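Putative flagellar hook-associated protein (Vibrio parahaemolyticus, PDB 3PWX) probably acts as a structural protein of the bacterial flagellum, related to flagellin and named as a putative hook-associated protein. Local coordinates at residues T76-Y81 with D159-E164; D83-S88 with N153-I158; D56-G61 with A178-I183; E49-M54 with D184-N189. All coordinates share one frame; numbering follows the deposited sequence.

Contact 1 (T76-Y81 with D159-E164)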
loop_
_atom_site.group_PDB
_atom_site.type_symbol
_atom_site.label_atom_id
_atom_site.label_comp_id
_atom_site.label_asym_id
_atom_site.label_seq_id
_atom_site.Cartn_x
_atom_site.Cartn_y
_atom_site.Cartn_z
ATOM N N THR A 76 43.128 6.555 -0.490
ATOM C CA THR A 76 42.358 7.777 -0.283
ATOM C C THR A 76 41.076 7.828 -1.127
ATOM O O THR A 76 40.006 8.224 -0.621
ATOM C CB THR A 76 43.232 8.995 -0.631
ATOM O OG1 THR A 76 44.447 8.904 0.114
ATOM C CG2 THR A 76 42.551 10.331 -0.336
ATOM N N GLU A 77 41.169 7.454 -2.402
ATOM C CA GLU A 77 39.985 7.482 -3.249
ATOM C C GLU A 77 38.945 6.413 -2.867
ATOM O O GLU A 77 37.733 6.678 -2.961
ATOM C CB GLU A 77 40.347 7.446 -4.730
ATOM C CG GLU A 77 40.895 8.777 -5.280
ATOM C CD GLU A 77 39.796 9.657 -5.900
ATOM O OE1 GLU A 77 38.855 10.081 -5.168
ATOM O OE2 GLU A 77 39.876 9.923 -7.129
ATOM N N LEU A 78 39.405 5.243 -2.399
ATOM C CA LEU A 78 38.486 4.247 -1.830
ATOM C C LEU A 78 37.773 4.804 -0.626
ATOM O O LEU A 78 36.519 4.791 -0.593
ATOM C CB LEU A 78 39.146 2.930 -1.461
ATOM C CG LEU A 78 39.488 1.983 -2.613
ATOM C CD1 LEU A 78 40.356 0.850 -2.062
ATOM C CD2 LEU A 78 38.245 1.438 -3.398
ATOM N N LYS A 79 38.536 5.336 0.320
ATOM C CA LYS A 79 37.951 5.991 1.471
ATOM C C LYS A 79 36.981 7.106 1.107
ATOM O O LYS A 79 36.052 7.311 1.831
ATOM C CB LYS A 79 39.010 6.507 2.436
ATOM C CG LYS A 79 39.654 5.445 3.351
ATOM C CD LYS A 79 40.815 6.091 4.162
ATOM C CE LYS A 79 41.631 5.066 4.953
ATOM N NZ LYS A 79 42.850 5.653 5.652
ATOM N N SER A 80 37.180 7.796 -0.013
ATOM C CA SER A 80 36.248 8.833 -0.474
ATOM C C SER A 80 34.891 8.340 -0.851
ATOM O O SER A 80 33.896 8.917 -0.404
ATOM C CB SER A 80 36.754 9.558 -1.694
ATOM O OG SER A 80 37.060 10.854 -1.291
ATOM N N TYR A 81 34.868 7.309 -1.694
ATOM C CA TYR A 81 33.631 6.677 -2.157
ATOM C C TYR A 81 32.936 5.933 -1.005
ATOM O O TYR A 81 31.722 5.978 -0.883
ATOM C CB TYR A 81 33.895 5.791 -3.390
ATOM C CG TYR A 81 34.425 6.607 -4.579
ATOM C CD1 TYR A 81 33.627 7.600 -5.147
ATOM C CD2 TYR A 81 35.703 6.422 -5.094
ATOM C CE1 TYR A 81 34.050 8.365 -6.220
ATOM C CE2 TYR A 81 36.161 7.210 -6.191
ATOM C CZ TYR A 81 35.292 8.172 -6.741
ATOM O OH TYR A 81 35.598 8.987 -7.779
ATOM N N ASP A 159 36.941 -1.909 3.894
ATOM C CA ASP A 159 37.971 -1.635 4.924
ATOM C C ASP A 159 38.940 -2.798 5.095
ATOM O O ASP A 159 40.134 -2.577 5.253
ATOM C CB ASP A 159 37.346 -1.193 6.285
ATOM C CG ASP A 159 37.066 0.327 6.341
ATOM O OD1 ASP A 159 37.465 1.064 5.396
ATOM O OD2 ASP A 159 36.466 0.806 7.318
ATOM N N ALA A 160 38.426 -4.031 5.046
ATOM C CA ALA A 160 39.296 -5.222 4.964
ATOM C C ALA A 160 40.246 -5.206 3.709
ATOM O O ALA A 160 41.371 -5.735 3.729
ATOM C CB ALA A 160 38.478 -6.505 5.012
ATOM N N LEU A 161 39.764 -4.604 2.628
ATOM C CA LEU A 161 40.559 -4.509 1.439
ATOM C C LEU A 161 41.629 -3.431 1.620
ATOM O O LEU A 161 42.763 -3.665 1.304
ATOM C CB LEU A 161 39.700 -4.298 0.177
ATOM C CG LEU A 161 40.669 -4.159 -1.018
ATOM C CD1 LEU A 161 41.253 -5.515 -1.424
ATOM C CD2 LEU A 161 40.080 -3.454 -2.193
ATOM N N ILE A 162 41.260 -2.274 2.159
ATOM C CA ILE A 162 42.182 -1.188 2.497
ATOM C C ILE A 162 43.344 -1.643 3.409
ATOM O O ILE A 162 44.477 -1.229 3.242
ATOM C CB ILE A 162 41.402 -0.010 3.153
ATOM C CG1 ILE A 162 40.502 0.669 2.107
ATOM C CG2 ILE A 162 42.375 0.966 3.853
ATOM C CD1 ILE A 162 39.555 1.716 2.613
ATOM N N ALA A 163 43.036 -2.496 4.372
ATOM C CA ALA A 163 44.028 -3.117 5.223
ATOM C C ALA A 163 44.936 -3.992 4.364
ATOM O O ALA A 163 46.154 -3.884 4.406
ATOM C CB ALA A 163 43.325 -3.942 6.322
ATOM N N GLU A 164 44.344 -4.832 3.538
ATOM C CA GLU A 164 45.110 -5.684 2.640
ATOM C C GLU A 164 45.955 -4.868 1.623
ATOM O O GLU A 164 47.086 -5.268 1.279
ATOM C CB GLU A 164 44.157 -6.662 1.969
ATOM C CG GLU A 164 44.754 -7.907 1.381
ATOM C CD GLU A 164 45.504 -8.802 2.367
ATOM O OE1 GLU A 164 44.995 -9.168 3.450
ATOM O OE2 GLU A 164 46.625 -9.176 2.008
#
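Leu78 and Ile162 face each other across this contact, each with its CB pointing at the opposite helix. Their side chains run past one another in opposite directions. CD1 of Leu78 lies 4.2 Å from CG1 of Ile162. The same methyl reaches Leu161, where CD1 of Leu78 is 4.3 Å from CD2 of Leu161. One leucine branch thus serves two neighbours on the other helix. The tip of Ile162 is used as well: its CD1 lies 3.8 Å from CG of Lys79. Here the two chains cross at a slant, and the lysine lends only its apolar stem. Lys79 starts beside its own backbone N (chi1 -78°) and stays extended from there, which carries NZ well past the methyl. The helices are almost exactly antiparallel, at 172°, with axes 10.7 Å apart. At that spacing the backbones stay apart and only side-chain carbons meet. Asp159 adds polar ties beyond the apolar patch, with salt bridges to Arg82 and Lys112. Helix 71-89 and helix 154-166 are two members of a four-helix bundle. Helix 7-61 lies against both, through Met54 on Leu78 and Val58 on Leu161. Helix 172-223 packs on Leu161 through Val176 and Ser179.

Contact 2 (D83-S88 with N153-I158)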
loop_
_atom_site.group_PDB
_atom_site.type_symbol
_atom_site.label_atom_id
_atom_site.label_comp_id
_atom_site.label_asym_id
_atom_site.label_seq_id
_atom_site.Cartn_x
_atom_site.Cartn_y
_atom_site.Cartn_z
ATOM N N ASP A 83 33.058 7.008 2.078
ATOM C CA ASP A 83 32.409 7.981 2.957
ATOM C C ASP A 83 31.175 8.527 2.320
ATOM O O ASP A 83 30.122 8.592 2.943
ATOM C CB ASP A 83 33.344 9.130 3.305
ATOM C CG ASP A 83 34.516 8.697 4.173
ATOM O OD1 ASP A 83 34.542 7.551 4.684
ATOM O OD2 ASP A 83 35.434 9.541 4.333
ATOM N N SER A 84 31.308 8.887 1.055
ATOM C CA SER A 84 30.211 9.319 0.209
ATOM C C SER A 84 28.979 8.342 0.181
ATOM O O SER A 84 27.816 8.768 0.085
ATOM C CB SER A 84 30.799 9.594 -1.177
ATOM O OG SER A 84 29.820 9.552 -2.202
ATOM N N ILE A 85 29.230 7.041 0.280
ATOM C CA ILE A 85 28.165 6.050 0.331
ATOM C C ILE A 85 27.538 6.052 1.723
ATOM O O ILE A 85 26.334 5.881 1.861
ATOM C CB ILE A 85 28.693 4.652 -0.005
ATOM C CG1 ILE A 85 28.831 4.483 -1.502
ATOM C CG2 ILE A 85 27.823 3.571 0.546
ATOM C CD1 ILE A 85 29.999 3.513 -1.893
ATOM N N GLU A 86 28.350 6.284 2.747
ATOM C CA GLU A 86 27.814 6.448 4.081
ATOM C C GLU A 86 26.918 7.667 4.166
ATOM O O GLU A 86 25.843 7.578 4.725
ATOM C CB GLU A 86 28.925 6.567 5.101
ATOM C CG GLU A 86 28.440 7.092 6.475
ATOM C CD GLU A 86 29.544 7.025 7.488
ATOM O OE1 GLU A 86 29.416 6.229 8.456
ATOM O OE2 GLU A 86 30.576 7.719 7.257
ATOM N N SER A 87 27.346 8.780 3.568
ATOM C CA SER A 87 26.529 10.007 3.495
ATOM C C SER A 87 25.186 9.898 2.800
ATOM O O SER A 87 24.228 10.601 3.171
ATOM C CB SER A 87 27.275 11.098 2.738
ATOM O OG SER A 87 28.011 11.828 3.672
ATOM N N SER A 88 25.159 9.126 1.711
ATOM C CA SER A 88 23.946 8.960 0.966
ATOM C C SER A 88 22.989 8.132 1.786
ATOM O O SER A 88 21.831 8.466 1.859
ATOM C CB SER A 88 24.225 8.339 -0.392
ATOM O OG SER A 88 25.115 9.190 -1.140
ATOM N N ASN A 153 28.287 -6.033 5.544
ATOM C CA ASN A 153 28.131 -5.133 4.413
ATOM C C ASN A 153 29.401 -4.774 3.653
ATOM O O ASN A 153 30.480 -5.203 3.988
ATOM C CB ASN A 153 27.419 -3.880 4.876
ATOM C CG ASN A 153 28.229 -3.095 5.820
ATOM O OD1 ASN A 153 29.279 -2.591 5.456
ATOM N ND2 ASN A 153 27.769 -2.979 7.055
ATOM N N VAL A 154 29.229 -3.970 2.616
ATOM C CA VAL A 154 30.280 -3.618 1.712
ATOM C C VAL A 154 31.247 -2.643 2.322
ATOM O O VAL A 154 32.416 -2.602 1.928
ATOM C CB VAL A 154 29.728 -3.025 0.374
ATOM C CG1 VAL A 154 29.111 -1.652 0.597
ATOM C CG2 VAL A 154 30.839 -2.941 -0.693
ATOM N N LEU A 155 30.783 -1.838 3.261
ATOM C CA LEU A 155 31.685 -0.837 3.819
ATOM C C LEU A 155 32.709 -1.468 4.745
ATOM O O LEU A 155 33.840 -1.023 4.835
ATOM C CB LEU A 155 30.912 0.289 4.488
ATOM C CG LEU A 155 30.054 1.128 3.525
ATOM C CD1 LEU A 155 29.391 2.307 4.251
ATOM C CD2 LEU A 155 30.807 1.648 2.306
ATOM N N ASN A 156 32.317 -2.539 5.415
ATOM C CA ASN A 156 33.288 -3.297 6.172
ATOM C C ASN A 156 34.248 -4.052 5.259
ATOM O O ASN A 156 35.424 -4.136 5.556
ATOM C CB ASN A 156 32.574 -4.190 7.174
ATOM C CG ASN A 156 31.962 -3.358 8.303
ATOM O OD1 ASN A 156 32.517 -2.304 8.627
ATOM N ND2 ASN A 156 30.807 -3.780 8.869
ATOM N N GLN A 157 33.754 -4.547 4.120
ATOM C CA GLN A 157 34.561 -5.360 3.289
ATOM C C GLN A 157 35.581 -4.459 2.606
ATOM O O GLN A 157 36.715 -4.874 2.363
ATOM C CB GLN A 157 33.708 -6.075 2.267
ATOM C CG GLN A 157 34.516 -6.877 1.207
ATOM C CD GLN A 157 35.334 -7.954 1.869
ATOM O OE1 GLN A 157 34.814 -8.689 2.717
ATOM N NE2 GLN A 157 36.606 -8.063 1.499
ATOM N N ILE A 158 35.186 -3.217 2.325
ATOM C CA ILE A 158 36.076 -2.300 1.628
ATOM C C ILE A 158 37.248 -1.954 2.584
ATOM O O ILE A 158 38.394 -1.770 2.123
ATOM C CB ILE A 158 35.358 -1.040 1.011
ATOM C CG1 ILE A 158 36.253 -0.331 -0.017
ATOM C CG2 ILE A 158 35.048 -0.016 2.079
ATOM C CD1 ILE A 158 36.956 -1.258 -1.171
#
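Glu86 and Leu155 come nearest in the backbone, with their CA atoms 8.3 Å apart, where the second half of helix 71-89 passes the first turn of helix 154-166. Leu155 carries the contact with its two methyls. CD2 of Leu155 lies 4.0 Å from CG2 of Ile85, and the two side chains meet at a slant. In Ile85 the CG1 arm stands beside the backbone N (chi1 -80°), which leaves the CG2 branch to meet the leucine. The other methyl, CD1 of Leu155, is 4.4 Å from CB of Glu86, so the glutamate takes part only through the root of its chain. This is a small apolar join within the four-helix bundle, and it lies where helix 154-166 begins. Asn153 is the N-cap of that helix. Its OD1 accepts from N of Asn156 at 3.0 Å, with the donor tilted 28° from the carbonyl plane. The same OD1 takes a weak bond from N of Leu155, so the cap grips the turn that carries the contact leucine. Tyr117, from a loop, touches both Leu155 and Glu86. Ile85 also leans on Ser50 of helix 7-61, and Val154 on Ile183 and Thr186 of helix 172-223.

Contact 3 (D56-G61 with A178-I183)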
loop_
_atom_site.group_PDB
_atom_site.type_symbol
_atom_site.label_atom_id
_atom_site.label_comp_id
_atom_site.label_asym_id
_atom_site.label_seq_id
_atom_site.Cartn_x
_atom_site.Cartn_y
_atom_site.Cartn_z
ATOM N N ASP A 56 36.175 0.024 -9.898
ATOM C CA ASP A 56 37.180 0.275 -10.898
ATOM C C ASP A 56 38.588 0.365 -10.296
ATOM O O ASP A 56 39.593 -0.020 -10.937
ATOM C CB ASP A 56 36.854 1.584 -11.599
ATOM C CG ASP A 56 35.701 1.465 -12.581
ATOM O OD1 ASP A 56 35.214 0.349 -12.916
ATOM O OD2 ASP A 56 35.265 2.537 -13.019
ATOM N N ILE A 57 38.637 0.887 -9.071
ATOM C CA ILE A 57 39.866 1.031 -8.301
ATOM C C ILE A 57 40.375 -0.318 -7.800
ATOM O O ILE A 57 41.572 -0.642 -7.943
ATOM C CB ILE A 57 39.672 1.986 -7.096
ATOM C CG1 ILE A 57 39.555 3.442 -7.567
ATOM C CG2 ILE A 57 40.786 1.803 -6.077
ATOM C CD1 ILE A 57 38.885 4.349 -6.538
ATOM N N VAL A 58 39.481 -1.084 -7.182
ATOM C CA VAL A 58 39.770 -2.463 -6.857
ATOM C C VAL A 58 40.230 -3.233 -8.111
ATOM O O VAL A 58 41.270 -3.901 -8.069
ATOM C CB VAL A 58 38.576 -3.125 -6.216
ATOM C CG1 VAL A 58 38.824 -4.604 -6.010
ATOM C CG2 VAL A 58 38.286 -2.432 -4.897
ATOM N N LEU A 59 39.483 -3.109 -9.219
ATOM C CA LEU A 59 39.869 -3.736 -10.484
ATOM C C LEU A 59 41.319 -3.402 -10.948
ATOM O O LEU A 59 42.081 -4.322 -11.271
ATOM C CB LEU A 59 38.831 -3.498 -11.587
ATOM C CG LEU A 59 37.468 -4.217 -11.473
ATOM C CD1 LEU A 59 36.560 -3.749 -12.566
ATOM C CD2 LEU A 59 37.521 -5.751 -11.467
ATOM N N TRP A 60 41.711 -2.119 -10.953
ATOM C CA TRP A 60 43.091 -1.789 -11.314
ATOM C C TRP A 60 44.053 -2.244 -10.233
ATOM O O TRP A 60 44.924 -3.073 -10.496
ATOM C CB TRP A 60 43.341 -0.313 -11.652
ATOM C CG TRP A 60 44.645 -0.206 -12.457
ATOM C CD1 TRP A 60 45.901 -0.578 -12.035
ATOM C CD2 TRP A 60 44.806 0.247 -13.821
ATOM N NE1 TRP A 60 46.824 -0.379 -13.034
ATOM C CE2 TRP A 60 46.189 0.126 -14.142
ATOM C CE3 TRP A 60 43.922 0.746 -14.799
ATOM C CZ2 TRP A 60 46.713 0.490 -15.403
ATOM C CZ3 TRP A 60 44.441 1.109 -16.053
ATOM C CH2 TRP A 60 45.828 0.977 -16.341
ATOM N N GLY A 61 43.869 -1.707 -9.031
ATOM C CA GLY A 61 44.670 -2.026 -7.836
ATOM C C GLY A 61 44.957 -3.468 -7.430
ATOM O O GLY A 61 45.928 -3.718 -6.715
ATOM N N ALA A 178 36.646 -11.006 -2.464
ATOM C CA ALA A 178 35.496 -10.764 -1.574
ATOM C C ALA A 178 34.955 -9.358 -1.781
ATOM O O ALA A 178 33.737 -9.144 -1.804
ATOM C CB ALA A 178 35.829 -11.028 -0.114
ATOM N N SER A 179 35.880 -8.429 -2.031
ATOM C CA SER A 179 35.537 -7.027 -2.263
ATOM C C SER A 179 34.746 -6.779 -3.567
ATOM O O SER A 179 33.807 -5.977 -3.579
ATOM C CB SER A 179 36.782 -6.162 -2.226
ATOM O OG SER A 179 37.513 -6.421 -1.046
ATOM N N LEU A 180 35.116 -7.453 -4.660
ATOM C CA LEU A 180 34.320 -7.325 -5.899
ATOM C C LEU A 180 32.962 -7.989 -5.762
ATOM O O LEU A 180 31.950 -7.421 -6.171
ATOM C CB LEU A 180 35.074 -7.824 -7.105
ATOM C CG LEU A 180 36.342 -7.034 -7.459
ATOM C CD1 LEU A 180 37.216 -7.844 -8.448
ATOM C CD2 LEU A 180 36.055 -5.619 -7.999
ATOM N N ASN A 181 32.929 -9.163 -5.135
ATOM C CA ASN A 181 31.677 -9.852 -4.832
ATOM C C ASN A 181 30.714 -9.054 -3.916
ATOM O O ASN A 181 29.490 -9.093 -4.117
ATOM C CB ASN A 181 31.930 -11.261 -4.280
ATOM C CG ASN A 181 32.677 -12.157 -5.266
ATOM O OD1 ASN A 181 32.627 -11.949 -6.469
ATOM N ND2 ASN A 181 33.365 -13.156 -4.751
ATOM N N ALA A 182 31.256 -8.325 -2.944
ATOM C CA ALA A 182 30.436 -7.521 -2.066
ATOM C C ALA A 182 29.934 -6.299 -2.799
ATOM O O ALA A 182 28.722 -5.892 -2.631
ATOM C CB ALA A 182 31.174 -7.139 -0.825
ATOM N N ILE A 183 30.797 -5.723 -3.631
ATOM C CA ILE A 183 30.370 -4.622 -4.492
ATOM C C ILE A 183 29.329 -5.075 -5.495
ATOM O O ILE A 183 28.260 -4.495 -5.525
ATOM C CB ILE A 183 31.520 -3.934 -5.239
ATOM C CG1 ILE A 183 32.490 -3.294 -4.236
ATOM C CG2 ILE A 183 30.906 -2.892 -6.201
ATOM C CD1 ILE A 183 33.791 -2.767 -4.802
#
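Leu180 points from helix 172-223 into the angle between Val58 and Leu59, which follow each other on helix 7-61. It meets the two in different ways. Val58 and Leu180 both direct CB at the opposite helix, and their side chains slide past each other in opposite senses. CG1 of Val58 approaches CD2 of Leu180 to 3.6 Å. It also lies 3.8 Å from CG of Leu180, so the valine methyl rests against the branch point of the leucine as well as its end. This is the branch of Val58 set opposite its backbone N (chi1 174°). Leu59 comes in at a slant from the flank. CD2 of Leu59 touches both methyls of Leu180, with CD1 of Leu180 at 3.7 Å and CD2 of Leu180 at 3.8 Å. CD2 of Leu180 therefore has a partner on each of the two residues. The backbones are closest at the same place, where the CA atoms of Val58 and Leu180 are 7.4 Å apart. Val58 is buried. Leu59 is exposed, so the contact runs from the bundle interior out to the surface. On an adjoining face of helix 7-61, Ile57 packs on helix 71-89. Such interlocking of branched apolar side chains between antiparallel helices is typical of a helical bundle, here the end formed by the two long helices and two shorter ones.

Contact 4 (E49-M54 with D184-N189)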
loop_
_atom_site.group_PDB
_atom_site.type_symbol
_atom_site.label_atom_id
_atom_site.label_comp_id
_atom_site.label_asym_id
_atom_site.label_seq_id
_atom_site.Cartn_x
_atom_site.Cartn_y
_atom_site.Cartn_z
ATOM N N GLU A 49 26.923 5.198 -8.397
ATOM C CA GLU A 49 28.181 5.812 -8.951
ATOM C C GLU A 49 29.381 5.574 -8.074
ATOM O O GLU A 49 30.472 5.232 -8.559
ATOM C CB GLU A 49 28.042 7.310 -9.194
ATOM C CG GLU A 49 27.434 7.640 -10.586
ATOM C CD GLU A 49 26.719 8.992 -10.595
ATOM O OE1 GLU A 49 25.956 9.256 -9.627
ATOM O OE2 GLU A 49 26.897 9.783 -11.568
ATOM N N SER A 50 29.187 5.716 -6.774
ATOM C CA SER A 50 30.264 5.436 -5.882
ATOM C C SER A 50 30.589 3.972 -5.911
ATOM O O SER A 50 31.734 3.609 -5.785
ATOM C CB SER A 50 29.946 5.858 -4.478
ATOM O OG SER A 50 29.747 7.242 -4.411
ATOM N N LEU A 51 29.619 3.099 -6.110
ATOM C CA LEU A 51 29.986 1.682 -6.063
ATOM C C LEU A 51 30.820 1.309 -7.287
ATOM O O LEU A 51 31.737 0.495 -7.212
ATOM C CB LEU A 51 28.768 0.785 -5.957
ATOM C CG LEU A 51 28.184 0.800 -4.564
ATOM C CD1 LEU A 51 26.753 0.121 -4.610
ATOM C CD2 LEU A 51 29.095 0.114 -3.582
ATOM N N LYS A 52 30.479 1.951 -8.400
ATOM C CA LYS A 52 31.136 1.832 -9.681
ATOM C C LYS A 52 32.627 2.282 -9.583
ATOM O O LYS A 52 33.533 1.510 -9.887
ATOM C CB LYS A 52 30.310 2.665 -10.661
ATOM C CG LYS A 52 30.663 2.603 -12.053
ATOM C CD LYS A 52 30.503 1.222 -12.619
ATOM C CE LYS A 52 31.599 0.951 -13.678
ATOM N NZ LYS A 52 32.008 2.160 -14.480
ATOM N N SER A 53 32.877 3.497 -9.113
ATOM C CA SER A 53 34.242 3.979 -8.962
ATOM C C SER A 53 35.046 3.122 -7.997
ATOM O O SER A 53 36.231 2.853 -8.215
ATOM C CB SER A 53 34.272 5.433 -8.511
ATOM O OG SER A 53 33.288 6.158 -9.213
HETATM N N MSE A 54 34.402 2.681 -6.921
HETATM C CA MSE A 54 35.114 1.857 -5.984
HETATM C C MSE A 54 35.491 0.555 -6.706
HETATM O O MSE A 54 36.611 0.102 -6.590
HETATM C CB MSE A 54 34.262 1.655 -4.778
HETATM C CG MSE A 54 34.731 0.699 -3.751
HETATM SE SE MSE A 54 33.441 0.832 -2.248
HETATM C CE MSE A 54 33.822 2.678 -1.748
ATOM N N ASP A 184 29.607 -6.117 -6.287
ATOM C CA ASP A 184 28.549 -6.663 -7.184
ATOM C C ASP A 184 27.207 -6.902 -6.494
ATOM O O ASP A 184 26.175 -6.583 -7.080
ATOM C CB ASP A 184 28.984 -7.904 -7.974
ATOM C CG ASP A 184 30.109 -7.591 -8.913
ATOM O OD1 ASP A 184 30.380 -6.378 -9.108
ATOM O OD2 ASP A 184 30.738 -8.530 -9.456
ATOM N N ASP A 185 27.217 -7.423 -5.262
ATOM C CA ASP A 185 25.946 -7.746 -4.574
ATOM C C ASP A 185 25.202 -6.489 -4.148
ATOM O O ASP A 185 23.964 -6.362 -4.334
ATOM C CB ASP A 185 26.172 -8.632 -3.351
ATOM C CG ASP A 185 26.633 -10.013 -3.729
ATOM O OD1 ASP A 185 26.369 -10.399 -4.909
ATOM O OD2 ASP A 185 27.255 -10.697 -2.869
ATOM N N THR A 186 25.955 -5.542 -3.603
ATOM C CA THR A 186 25.324 -4.318 -3.176
ATOM C C THR A 186 24.739 -3.622 -4.405
ATOM O O THR A 186 23.574 -3.181 -4.414
ATOM C CB THR A 186 26.255 -3.456 -2.304
ATOM O OG1 THR A 186 26.698 -4.262 -1.229
ATOM C CG2 THR A 186 25.522 -2.297 -1.673
HETATM N N MSE A 187 25.500 -3.601 -5.463
HETATM C CA MSE A 187 25.041 -2.955 -6.670
HETATM C C MSE A 187 23.722 -3.543 -7.174
HETATM O O MSE A 187 22.787 -2.793 -7.501
HETATM C CB MSE A 187 26.122 -3.030 -7.746
HETATM C CG MSE A 187 25.657 -2.432 -9.051
HETATM SE SE MSE A 187 25.714 -0.472 -9.044
HETATM C CE MSE A 187 27.716 -0.342 -9.362
ATOM N N ALA A 188 23.629 -4.868 -7.214
ATOM C CA ALA A 188 22.357 -5.540 -7.524
ATOM C C ALA A 188 21.185 -5.069 -6.606
ATOM O O ALA A 188 20.018 -4.839 -7.042
ATOM C CB ALA A 188 22.532 -7.040 -7.434
ATOM N N ASN A 189 21.495 -4.906 -5.336
ATOM C CA ASN A 189 20.446 -4.486 -4.407
ATOM C C ASN A 189 20.062 -3.019 -4.689
ATOM O O ASN A 189 18.880 -2.662 -4.719
ATOM C CB ASN A 189 20.934 -4.647 -2.959
ATOM C CG ASN A 189 20.943 -6.091 -2.482
ATOM O OD1 ASN A 189 20.476 -6.968 -3.150
ATOM N ND2 ASN A 189 21.467 -6.319 -1.303
#
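Leu51 and Met187 form the close part of this contact. Met187 is a selenomethionine, and it touches with its terminal methyl. CE of Met187 lies 3.7 Å from CB of Leu51 and also 3.7 Å from N of Lys52, so it rests against the backbone of helix 7-61. CG of Met187 lies anti to its backbone N (chi1 177°), and the side chain then bends twice, which brings CE in over the join between the two residues. The CA atoms of Leu51 and Met187 are only 6.8 Å apart. The far end of Leu51 turns to Thr186, the residue before Met187, with CD1 of Leu51 4.0 Å from CG2 of Thr186. These two side chains meet at about a right angle. Thr186 gives its methyl to the contact, while its OG1 is hydrogen-bonded to O of Ala182 in its own helix. Leu51 and Thr186 are buried, and Ile148 of a loop also packs on Thr186.

The other flank is looser. Lys52 is exposed and offers mainly its root, with CB 4.2 Å from CE of Met187. The rest of its bent chain leads away, and NZ forms a long, weak ion pair with Asp56. The helices run antiparallel at 160°, with axes 10.2 Å apart. An antiparallel pairing of a long N-terminal and a long C-terminal helix is characteristic of the flagellin family, to which this protein belongs.

Overall arrangement
The four contacts share one helical bundle, and all lie on the same side of the chain's centre. Contacts 1 and 2 join helix 71-89 to helix 154-166. Contacts 3 and 4 join the long helices 7-61 and 172-223. The first two are buried, while the other two each run out to an exposed flank. All are apolar across the interface. Polar atoms work at the edges: Asp159 of contact 1 pairs with charges outside its two segments, and contact 2 has a helix cap. The two pairs also touch each other. Ile57 of contact 3 packs on Leu78 of contact 1. Ser84 of contact 2 and Ser50 of contact 4 probably share a hydrogen bond between their hydroxyls. Gln157 of contact 2 probably hydrogen-bonds to Ser179 of contact 3.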